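Local coordinates for protein pre-crRNA processing endonuclease (Streptococcus mutans, PDB 4R0J) that probably cleaves pre-crRNA as a Cas5-family endonuclease of the type I-C CRISPR system, an adaptive defence against foreign nucleic acids, at residues T58-E63 against K102-W107; R7-Y12 against V150-Q155; P39-L44 against F176-Y181. All blocks are in the same frame, centred on the assembly; numbering follows the deposited sequence.

Interaction 1. Residues T58-E63 against K102-W107; sequences TNVITE and KFHFIW
Val60 overlaps one face of the His104 imidazole, its CB 3.8 Å from the ring centroid and 24° off the normal, a CH-pi contact displaced toward the rim. With CG1 anti to the backbone N (chi1 -179°), this branch also meets the ring, at His104 CE1, 3.6 Å away; the other branch, CG2, turns to CG1 of Ile106 at 4.1 Å. The histidine brings its own CG between its backbone N and carbonyl carbon (chi1 63°), a crowded position that leans the ring toward the neighbouring strand. At the ring's edge, near its plane, lies the methyl of Thr62, CG2 standing 3.5 Å from CE1 of His104, while a water links Thr62 OG1 to His104 ND1. Valine and threonine suit these places, since beta-branched side chains fit an extended backbone and offer compact methyls to a flat ring.

Beneath this cluster the backbones are tied in pairs. Val60 N bonds His104 O at 2.7 Å, and Thr58 and Ile106 bond each other both ways. Asn59, Ile61, Phe103 and Phe105 project from the other face, where helices 41-51 and 120-132 cover them; the apolar members make this the core side, and Asn59 fits because its ND2 is held by Asp49 and the carbonyl of Tyr52, although its buried OD1 has no hydrogen-bond partner in the model. On the face of Val60 and His104, Glu63 directs its carboxylate to Tyr158 and Lys204.

Near Lys102 the register slips by one residue: Thr62 N reaches Lys102 O at 3.0 Å, Glu63 N adds a weak bond to the same oxygen, and Lys102 N returns to Glu63 O at 2.9 Å. Two residues face one, the classic beta bulge, between two inner strands of an antiparallel sheet covered on one face by helices.

Interaction 2. Residues R7-Y12 against V150-Q155; sequences RSRNFY and VDEISQ
Two torsions bring Tyr12 and Gln155 together: the tyrosine CG is anti to its carbonyl carbon (chi1 -53°), and the glutamine CG is trans to its own N (chi1 -178°), with the chain extended beyond. Gln155 consequently runs over one face of the phenol ring, from CA, 3.9 Å from the ring centroid in a CH-pi contact, to CG, 3.3 Å from Tyr12 OH. The amide ends nearly parallel to the ring, the planes 11° apart. A water in the ring plane is hydrogen-bonded to Tyr12 OH at 2.8 Å and makes a weak bond to Gln155 OE1, while Gln155 NE2 turns to Glu159. Tyrosine suits such a border: its face accepts aliphatic carbons and its hydroxyl still holds a water. The ring also touches that of Tyr158.

The root of the tyrosine is held separately. Its CB packs 3.6 Å from CG1 of Ile153, an apolar side chain buried beside the sheet, and its carbonyl O accepts from Ile153 N at 3.2 Å, the donor standing above the carbonyl plane. Tyr12 N donates to a second water at 2.8 Å, which passes the link on to Glu152 OE2 at 3.1 Å. The long acidic side chain can serve several partners: OE1 forms a salt bridge with Arg132, and OE2 lies at the guanidinium edge of Arg9, 3.5 Å from NH2. Because Arg9 adopts two conformers, this last salt bridge is doubtful as a fixed link; in the same conformer NH2 also pairs with Glu128 of helix 120-132.

Ser154 fits the turn that follows, its short hydroxyl taking the N-H of Glu157. The arrangement is a strand-to-helix junction: strand 147-152 leaves its antiparallel neighbour 11-17, and an N-capped helix begins over the tyrosine.

Interaction 3. Residues P39-L44 against F176-Y181; sequences PTRQAL and FHSFAY. With SO4 (sulfate ion), chain B.
Arg41 lies tightly against His177 through CD, NE and CZ, and Thr40 against the carbonyl of Phe176, whereas Tyr181 and a bound sulfate make up the open side. The imidazole comes over one face of the guanidinium, CE1 of His177 standing 3.4 Å from Arg41 CZ, with the two planes 42° apart, so they are inclined and not stacked flat. His177 is itself fixed: NE2 bonds to the carbonyl of Lys206, and ND1 shares a bond of 2.8 Å with Ser178 OG. Thr40 packs its CB and CG2 on the Phe176 carbonyl; as the helix N-cap it accepts from Ala43 N with OG1 at 3.0 Å. One water joins Arg41 N to that same carbonyl, bridging helix and strand. Phenylalanine suits its sheltered spot, CZ of Phe176 resting over the centre of the Phe179 ring.

Outward the packing thins. Gln42 makes a weak backbone bond from N to His177 O at 3.1 Å, and at the partly exposed border its OE1 lies 3.6 Å from CE2 of Phe176. Arg41 bends at chi3 (90°), which turns the guanidinium's edge to the sulfate while one face stays under the imidazole. NH1 donates almost straight to sulfate O4 (2.8 Å, 176° at the hydrogen), and NH2 reaches O2 at 2.6 Å along a more bent path. Tyr181, exposed and poorly ordered, gives its hydroxyl to O4 at 2.6 Å, and the backbone N of Gln208 also bonds the ion.

An arginine whose guanidinium is backed on one face by a histidine held at both ring nitrogens is suited to an anion. The sulfate probably came from the crystallisation liquor, yet its capture by a guanidinium, a phenol and a backbone N-H is consistent with a place that could receive an RNA phosphate.

How the interactions relate
Interactions 1 and 2 share a sheet: strands 97-107 and 11-17 are neighbours in it, and Phe103 O meets Phe11 N at 2.7 Å, a probable hydrogen bond. Interaction 3 belongs to it through strand 169-179 at its far border, and meets interaction 1 where Leu44 CD1 packs 4.1 Å from Ile61 CG2. Interactions 2 and 3 do not touch. The face of Asn59, Ile61, Phe103 and Phe105 in interaction 1 is the buried side; Arg9 and Gln155 form the more open edge of interaction 2, and Tyr181 with the sulfate the surface part of interaction 3. Chemistry follows: backbone pairing broken by one bulge, then water and charge at a strand-helix turn, then anion binding beside a helix start.

Interaction 1. Residues T58-E63 against K102-W107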
loop_
_atom_site.group_PDB
_atom_site.type_symbol
_atom_site.label_atom_id
_atom_site.label_comp_id
_atom_site.label_asym_id
_atom_site.label_seq_id
_atom_site.Cartn_x
_atom_site.Cartn_y
_atom_site.Cartn_z
ATOM N N THR A 58 13.764 -1.953 3.064
ATOM C CA THR A 58 12.383 -2.046 3.471
ATOM C C THR A 58 11.612 -0.900 2.829
ATOM O O THR A 58 11.952 0.271 3.020
ATOM C CB THR A 58 12.253 -1.938 5.002
ATOM O OG1 THR A 58 12.971 -3.019 5.621
ATOM C CG2 THR A 58 10.773 -1.982 5.420
ATOM N N ASN A 59 10.576 -1.240 2.070
ATOM C CA ASN A 59 9.697 -0.230 1.504
ATOM C C ASN A 59 8.784 0.301 2.592
ATOM O O ASN A 59 8.243 -0.471 3.386
ATOM C CB ASN A 59 8.863 -0.812 0.371
ATOM C CG ASN A 59 9.669 -1.028 -0.878
ATOM O OD1 ASN A 59 10.523 -0.214 -1.221
ATOM N ND2 ASN A 59 9.425 -2.139 -1.552
ATOM N N VAL A 60 8.638 1.618 2.630
ATOM C CA VAL A 60 7.852 2.290 3.657
ATOM C C VAL A 60 6.814 3.137 2.950
ATOM O O VAL A 60 7.141 4.108 2.290
ATOM C CB VAL A 60 8.731 3.178 4.559
ATOM C CG1 VAL A 60 7.885 3.850 5.644
ATOM C CG2 VAL A 60 9.856 2.354 5.188
ATOM N N ILE A 61 5.558 2.725 3.063
ATOM C CA ILE A 61 4.455 3.441 2.432
ATOM C C ILE A 61 4.006 4.507 3.413
ATOM O O ILE A 61 3.660 4.199 4.554
ATOM C CB ILE A 61 3.292 2.478 2.121
ATOM C CG1 ILE A 61 3.656 1.531 0.965
ATOM C CG2 ILE A 61 2.036 3.253 1.760
ATOM C CD1 ILE A 61 4.712 0.498 1.289
ATOM N N THR A 62 4.042 5.765 2.990
ATOM C CA THR A 62 3.671 6.854 3.897
ATOM C C THR A 62 2.286 7.469 3.660
ATOM O O THR A 62 1.679 7.974 4.608
ATOM C CB THR A 62 4.740 7.969 3.940
ATOM O OG1 THR A 62 4.864 8.575 2.648
ATOM C CG2 THR A 62 6.091 7.393 4.367
ATOM N N GLU A 63 1.803 7.460 2.419
ATOM C CA GLU A 63 0.490 8.064 2.110
ATOM C C GLU A 63 -0.116 7.445 0.856
ATOM O O GLU A 63 0.606 7.038 -0.056
ATOM C CB GLU A 63 0.610 9.588 1.929
ATOM C CG GLU A 63 -0.723 10.357 1.943
ATOM C CD GLU A 63 -0.544 11.861 1.778
ATOM O OE1 GLU A 63 0.072 12.289 0.778
ATOM O OE2 GLU A 63 -1.018 12.617 2.652
ATOM N N LYS A 102 2.580 7.235 -2.194
ATOM C CA LYS A 102 3.855 7.878 -1.889
ATOM C C LYS A 102 4.627 6.972 -0.938
ATOM O O LYS A 102 4.110 6.553 0.107
ATOM C CB LYS A 102 3.611 9.245 -1.254
ATOM C CG LYS A 102 4.862 9.967 -0.784
ATOM C CD LYS A 102 4.520 11.309 -0.123
ATOM C CE LYS A 102 5.758 11.952 0.487
ATOM N NZ LYS A 102 5.421 13.230 1.200
ATOM N N PHE A 103 5.863 6.654 -1.306
ATOM C CA PHE A 103 6.644 5.718 -0.518
ATOM C C PHE A 103 8.130 5.976 -0.699
ATOM O O PHE A 103 8.550 6.730 -1.583
ATOM C CB PHE A 103 6.297 4.261 -0.878
ATOM C CG PHE A 103 6.730 3.850 -2.256
ATOM C CD1 PHE A 103 5.977 4.189 -3.369
ATOM C CD2 PHE A 103 7.899 3.118 -2.433
ATOM C CE1 PHE A 103 6.383 3.802 -4.642
ATOM C CE2 PHE A 103 8.308 2.730 -3.704
ATOM C CZ PHE A 103 7.548 3.067 -4.803
ATOM N N HIS A 104 8.922 5.346 0.154
ATOM C CA HIS A 104 10.367 5.447 0.063
ATOM C C HIS A 104 10.895 4.152 0.624
ATOM O O HIS A 104 10.122 3.334 1.117
ATOM C CB HIS A 104 10.887 6.632 0.882
ATOM C CG HIS A 104 10.635 6.516 2.357
ATOM N ND1 HIS A 104 9.494 7.005 2.961
ATOM C CD2 HIS A 104 11.388 5.981 3.350
ATOM C CE1 HIS A 104 9.553 6.769 4.262
ATOM N NE2 HIS A 104 10.693 6.152 4.524
ATOM N N PHE A 105 12.206 3.952 0.537
ATOM C CA PHE A 105 12.795 2.805 1.217
ATOM C C PHE A 105 13.931 3.208 2.145
ATOM O O PHE A 105 14.503 4.299 2.026
ATOM C CB PHE A 105 13.207 1.670 0.255
ATOM C CG PHE A 105 14.253 2.044 -0.768
ATOM C CD1 PHE A 105 15.616 2.005 -0.456
ATOM C CD2 PHE A 105 13.886 2.352 -2.071
ATOM C CE1 PHE A 105 16.584 2.317 -1.412
ATOM C CE2 PHE A 105 14.841 2.654 -3.031
ATOM C CZ PHE A 105 16.199 2.630 -2.703
ATOM N N ILE A 106 14.194 2.332 3.110
ATOM C CA ILE A 106 15.265 2.510 4.070
ATOM C C ILE A 106 15.998 1.173 4.118
ATOM O O ILE A 106 15.475 0.166 3.644
ATOM C CB ILE A 106 14.707 2.824 5.468
ATOM C CG1 ILE A 106 13.808 1.685 5.951
ATOM C CG2 ILE A 106 13.919 4.167 5.462
ATOM C CD1 ILE A 106 13.361 1.826 7.405
ATOM N N TRP A 107 17.182 1.152 4.709
ATOM C CA TRP A 107 17.905 -0.111 4.849
ATOM C C TRP A 107 17.229 -0.964 5.920
ATOM O O TRP A 107 16.750 -0.451 6.930
ATOM C CB TRP A 107 19.383 0.115 5.195
ATOM C CG TRP A 107 20.150 0.931 4.188
ATOM C CD1 TRP A 107 21.032 1.934 4.456
ATOM C CD2 TRP A 107 20.092 0.822 2.758
ATOM N NE1 TRP A 107 21.538 2.452 3.287
ATOM C CE2 TRP A 107 20.965 1.795 2.227
ATOM C CE3 TRP A 107 19.377 0.001 1.873
ATOM C CZ2 TRP A 107 21.159 1.964 0.856
ATOM C CZ3 TRP A 107 19.568 0.170 0.511
ATOM C CH2 TRP A 107 20.450 1.145 0.017
HETATM O O HOH W 1 7.428 8.277 1.457
HETATM O O HOH W 2 4.584 11.109 3.538
#

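Interaction 2. Residues R7-Y12 against V150-Q155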
loop_
_atom_site.group_PDB
_atom_site.type_symbol
_atom_site.label_atom_id
_atom_site.label_comp_id
_atom_site.label_asym_id
_atom_site.label_seq_id
_atom_site.Cartn_x
_atom_site.Cartn_y
_atom_site.Cartn_z
ATOM N N ARG A 7 17.566 7.230 3.742
ATOM C CA ARG A 7 16.202 7.163 3.266
ATOM C C ARG A 7 16.304 7.459 1.777
ATOM O O ARG A 7 17.002 8.391 1.374
ATOM C CB ARG A 7 15.390 8.257 3.969
ATOM C CG ARG A 7 13.886 8.250 3.761
ATOM C CD ARG A 7 13.319 9.530 4.363
ATOM N NE ARG A 7 11.853 9.595 4.386
ATOM C CZ ARG A 7 11.102 9.927 3.339
ATOM N NH1 ARG A 7 11.671 10.196 2.169
ATOM N NH2 ARG A 7 9.778 9.973 3.456
ATOM N N SER A 8 15.628 6.676 0.952
ATOM C CA SER A 8 15.585 6.968 -0.472
ATOM C C SER A 8 14.757 8.229 -0.723
ATOM O O SER A 8 14.080 8.746 0.175
ATOM C CB SER A 8 14.941 5.810 -1.238
ATOM O OG SER A 8 13.524 5.807 -1.077
ATOM N N ARG A 9 14.836 8.713 -1.958
ATOM C CA ARG A 9 13.922 9.764 -2.370
ATOM C C ARG A 9 12.481 9.255 -2.281
ATOM O O ARG A 9 12.213 8.060 -2.199
ATOM C CB ARG A 9 14.241 10.258 -3.783
ATOM C CG ARG A 9 13.862 9.294 -4.895
ATOM C CD ARG A 9 14.060 9.946 -6.252
ATOM N NE ARG A 9 13.654 9.093 -7.367
ATOM C CZ ARG A 9 12.413 9.011 -7.846
ATOM N NH1 ARG A 9 11.425 9.715 -7.300
ATOM N NH2 ARG A 9 12.159 8.214 -8.876
ATOM N N ASN A 10 11.534 10.192 -2.216
ATOM C CA ASN A 10 10.144 9.774 -2.255
ATOM C C ASN A 10 9.871 9.294 -3.672
ATOM O O ASN A 10 10.324 9.916 -4.643
ATOM C CB ASN A 10 9.207 10.937 -1.917
ATOM C CG ASN A 10 9.120 11.203 -0.428
ATOM O OD1 ASN A 10 9.014 10.275 0.376
ATOM N ND2 ASN A 10 9.157 12.479 -0.052
ATOM N N PHE A 11 9.144 8.193 -3.785
ATOM C CA PHE A 11 8.695 7.690 -5.067
ATOM C C PHE A 11 7.191 7.809 -5.123
ATOM O O PHE A 11 6.514 7.737 -4.091
ATOM C CB PHE A 11 9.075 6.220 -5.228
ATOM C CG PHE A 11 10.546 5.999 -5.390
ATOM C CD1 PHE A 11 11.150 6.163 -6.624
ATOM C CD2 PHE A 11 11.329 5.631 -4.308
ATOM C CE1 PHE A 11 12.520 5.956 -6.779
ATOM C CE2 PHE A 11 12.694 5.417 -4.458
ATOM C CZ PHE A 11 13.290 5.588 -5.693
ATOM N N TYR A 12 6.671 7.960 -6.334
ATOM C CA TYR A 12 5.232 8.073 -6.526
ATOM C C TYR A 12 4.754 7.127 -7.614
ATOM O O TYR A 12 5.270 7.141 -8.736
ATOM C CB TYR A 12 4.858 9.512 -6.883
ATOM C CG TYR A 12 5.381 10.535 -5.898
ATOM C CD1 TYR A 12 6.661 11.051 -6.023
ATOM C CD2 TYR A 12 4.598 10.976 -4.835
ATOM C CE1 TYR A 12 7.151 11.976 -5.129
ATOM C CE2 TYR A 12 5.083 11.911 -3.930
ATOM C CZ TYR A 12 6.361 12.399 -4.081
ATOM O OH TYR A 12 6.871 13.316 -3.201
ATOM N N VAL A 150 0.404 -0.567 -12.765
ATOM C CA VAL A 150 1.226 0.431 -12.095
ATOM C C VAL A 150 1.926 1.299 -13.116
ATOM O O VAL A 150 2.467 0.791 -14.099
ATOM C CB VAL A 150 2.317 -0.245 -11.232
ATOM C CG1 VAL A 150 3.419 0.745 -10.882
ATOM C CG2 VAL A 150 1.715 -0.863 -9.984
ATOM N N ASP A 151 1.916 2.610 -12.902
ATOM C CA ASP A 151 2.795 3.487 -13.667
ATOM C C ASP A 151 3.377 4.587 -12.775
ATOM O O ASP A 151 2.881 4.825 -11.673
ATOM C CB ASP A 151 2.109 4.037 -14.929
ATOM C CG ASP A 151 1.023 5.057 -14.628
ATOM O OD1 ASP A 151 0.151 4.783 -13.776
ATOM O OD2 ASP A 151 1.033 6.133 -15.271
ATOM N N GLU A 152 4.461 5.213 -13.218
ATOM C CA GLU A 152 5.104 6.230 -12.396
ATOM C C GLU A 152 4.455 7.584 -12.617
ATOM O O GLU A 152 4.114 7.946 -13.743
ATOM C CB GLU A 152 6.614 6.317 -12.668
ATOM C CG GLU A 152 7.359 7.183 -11.638
ATOM C CD GLU A 152 8.872 7.220 -11.842
ATOM O OE1 GLU A 152 9.316 7.605 -12.947
ATOM O OE2 GLU A 152 9.616 6.874 -10.890
ATOM N N ILE A 153 4.267 8.323 -11.530
ATOM C CA ILE A 153 3.838 9.710 -11.632
ATOM C C ILE A 153 4.860 10.601 -10.942
ATOM O O ILE A 153 5.660 10.132 -10.139
ATOM C CB ILE A 153 2.466 9.932 -10.993
ATOM C CG1 ILE A 153 2.466 9.434 -9.549
ATOM C CG2 ILE A 153 1.386 9.231 -11.799
ATOM C CD1 ILE A 153 1.223 9.828 -8.769
ATOM N N SER A 154 4.825 11.888 -11.264
ATOM C CA SER A 154 5.718 12.862 -10.654
ATOM C C SER A 154 5.122 13.345 -9.337
ATOM O O SER A 154 3.937 13.146 -9.081
ATOM C CB SER A 154 5.903 14.055 -11.582
ATOM O OG SER A 154 4.709 14.810 -11.659
ATOM N N GLN A 155 5.943 13.977 -8.506
ATOM C CA GLN A 155 5.442 14.571 -7.273
ATOM C C GLN A 155 4.362 15.599 -7.596
ATOM O O GLN A 155 3.368 15.711 -6.888
ATOM C CB GLN A 155 6.576 15.248 -6.504
ATOM C CG GLN A 155 6.130 15.845 -5.183
ATOM C CD GLN A 155 7.234 16.625 -4.498
ATOM O OE1 GLN A 155 8.394 16.567 -4.904
ATOM N NE2 GLN A 155 6.875 17.364 -3.454
HETATM O O HOH W 3 9.412 14.436 -3.088
HETATM O O HOH W 4 8.389 8.393 -8.514
#

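Interaction 3. Residues P39-L44 against F176-Y181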
loop_
_atom_site.group_PDB
_atom_site.type_symbol
_atom_site.label_atom_id
_atom_site.label_comp_id
_atom_site.label_asym_id
_atom_site.label_seq_id
_atom_site.Cartn_x
_atom_site.Cartn_y
_atom_site.Cartn_z
ATOM N N PRO A 39 -7.509 0.540 0.384
ATOM C CA PRO A 39 -6.438 -0.418 0.711
ATOM C C PRO A 39 -5.977 -0.273 2.157
ATOM O O PRO A 39 -5.952 0.820 2.722
ATOM C CB PRO A 39 -5.278 -0.000 -0.196
ATOM C CG PRO A 39 -5.826 0.989 -1.171
ATOM C CD PRO A 39 -7.083 1.560 -0.592
ATOM N N THR A 40 -5.580 -1.395 2.734
ATOM C CA THR A 40 -4.895 -1.394 4.009
ATOM C C THR A 40 -3.397 -1.144 3.779
ATOM O O THR A 40 -2.886 -1.249 2.645
ATOM C CB THR A 40 -5.042 -2.773 4.642
ATOM O OG1 THR A 40 -4.524 -3.745 3.727
ATOM C CG2 THR A 40 -6.510 -3.125 4.911
ATOM N N ARG A 41 -2.662 -0.854 4.846
ATOM C CA ARG A 41 -1.221 -0.744 4.677
ATOM C C ARG A 41 -0.677 -2.071 4.160
ATOM O O ARG A 41 0.165 -2.081 3.272
ATOM C CB ARG A 41 -0.483 -0.345 5.949
ATOM C CG ARG A 41 0.885 0.263 5.596
ATOM C CD ARG A 41 1.732 0.630 6.792
ATOM N NE ARG A 41 2.581 -0.484 7.207
ATOM C CZ ARG A 41 3.646 -0.355 7.992
ATOM N NH1 ARG A 41 4.360 -1.426 8.326
ATOM N NH2 ARG A 41 4.000 0.844 8.442
ATOM N N GLN A 42 -1.179 -3.177 4.702
ATOM C CA GLN A 42 -0.742 -4.507 4.246
ATOM C C GLN A 42 -0.859 -4.636 2.727
ATOM O O GLN A 42 0.068 -5.083 2.052
ATOM C CB GLN A 42 -1.552 -5.619 4.902
ATOM C CG GLN A 42 -1.010 -7.011 4.520
ATOM C CD GLN A 42 -2.004 -8.129 4.730
ATOM O OE1 GLN A 42 -3.210 -7.939 4.606
ATOM N NE2 GLN A 42 -1.495 -9.318 5.053
ATOM N N ALA A 43 -2.018 -4.261 2.190
ATOM C CA ALA A 43 -2.253 -4.385 0.754
ATOM C C ALA A 43 -1.306 -3.518 -0.053
ATOM O O ALA A 43 -0.779 -3.959 -1.081
ATOM C CB ALA A 43 -3.704 -4.045 0.410
ATOM N N LEU A 44 -1.107 -2.280 0.393
ATOM C CA LEU A 44 -0.212 -1.361 -0.301
ATOM C C LEU A 44 1.226 -1.860 -0.255
ATOM O O LEU A 44 1.954 -1.751 -1.230
ATOM C CB LEU A 44 -0.293 0.026 0.309
ATOM C CG LEU A 44 -1.675 0.620 0.087
ATOM C CD1 LEU A 44 -1.758 1.953 0.803
ATOM C CD2 LEU A 44 -1.922 0.790 -1.415
ATOM N N PHE A 176 -7.458 -3.124 9.573
ATOM C CA PHE A 176 -6.206 -3.861 9.681
ATOM C C PHE A 176 -5.046 -3.044 9.127
ATOM O O PHE A 176 -5.148 -2.445 8.050
ATOM C CB PHE A 176 -6.313 -5.185 8.923
ATOM C CG PHE A 176 -5.086 -6.044 9.026
ATOM C CD1 PHE A 176 -4.811 -6.734 10.192
ATOM C CD2 PHE A 176 -4.216 -6.180 7.947
ATOM C CE1 PHE A 176 -3.681 -7.563 10.286
ATOM C CE2 PHE A 176 -3.093 -6.983 8.043
ATOM C CZ PHE A 176 -2.823 -7.678 9.216
ATOM N N HIS A 177 -3.940 -3.040 9.861
ATOM C CA HIS A 177 -2.713 -2.357 9.465
ATOM C C HIS A 177 -1.686 -3.366 8.945
ATOM O O HIS A 177 -1.297 -3.337 7.773
ATOM C CB HIS A 177 -2.171 -1.618 10.688
ATOM C CG HIS A 177 -0.983 -0.742 10.429
ATOM N ND1 HIS A 177 0.312 -1.217 10.432
ATOM C CD2 HIS A 177 -0.889 0.600 10.254
ATOM C CE1 HIS A 177 1.149 -0.211 10.231
ATOM N NE2 HIS A 177 0.445 0.902 10.128
ATOM N N SER A 178 -1.266 -4.286 9.808
ATOM C CA SER A 178 -0.229 -5.245 9.432
ATOM C C SER A 178 -0.006 -6.255 10.545
ATOM O O SER A 178 -0.487 -6.071 11.661
ATOM C CB SER A 178 1.086 -4.516 9.171
ATOM O OG SER A 178 1.458 -3.750 10.310
ATOM N N PHE A 179 0.726 -7.324 10.233
ATOM C CA PHE A 179 1.091 -8.319 11.232
ATOM C C PHE A 179 2.451 -7.963 11.815
ATOM O O PHE A 179 3.279 -7.350 11.133
ATOM C CB PHE A 179 1.202 -9.704 10.587
ATOM C CG PHE A 179 -0.117 -10.322 10.198
ATOM C CD1 PHE A 179 -1.087 -10.584 11.148
ATOM C CD2 PHE A 179 -0.361 -10.688 8.878
ATOM C CE1 PHE A 179 -2.287 -11.175 10.791
ATOM C CE2 PHE A 179 -1.560 -11.280 8.516
ATOM C CZ PHE A 179 -2.523 -11.526 9.471
ATOM N N ALA A 180 2.707 -8.398 13.049
ATOM C CA ALA A 180 4.009 -8.194 13.670
ATOM C C ALA A 180 5.125 -8.861 12.863
ATOM O O ALA A 180 4.924 -9.927 12.277
ATOM C CB ALA A 180 4.002 -8.722 15.097
ATOM N N TYR A 181 6.305 -8.239 12.851
ATOM C CA TYR A 181 7.457 -8.775 12.117
ATOM C C TYR A 181 8.757 -8.131 12.590
ATOM O O TYR A 181 8.811 -6.914 12.773
ATOM C CB TYR A 181 7.295 -8.520 10.614
ATOM C CG TYR A 181 7.537 -7.079 10.201
ATOM C CD1 TYR A 181 6.631 -6.074 10.534
ATOM C CD2 TYR A 181 8.677 -6.721 9.487
ATOM C CE1 TYR A 181 6.851 -4.756 10.161
ATOM C CE2 TYR A 181 8.906 -5.406 9.109
ATOM C CZ TYR A 181 7.991 -4.428 9.450
ATOM O OH TYR A 181 8.216 -3.120 9.076
HETATM S S SO4 B . 6.522 0.016 10.607
HETATM O O1 SO4 B . 7.105 -0.066 11.944
HETATM O O2 SO4 B . 5.112 0.389 10.721
HETATM O O3 SO4 B . 7.229 1.029 9.828
HETATM O O4 SO4 B . 6.645 -1.281 9.938
HETATM O O HOH W 5 -4.205 0.019 7.066
#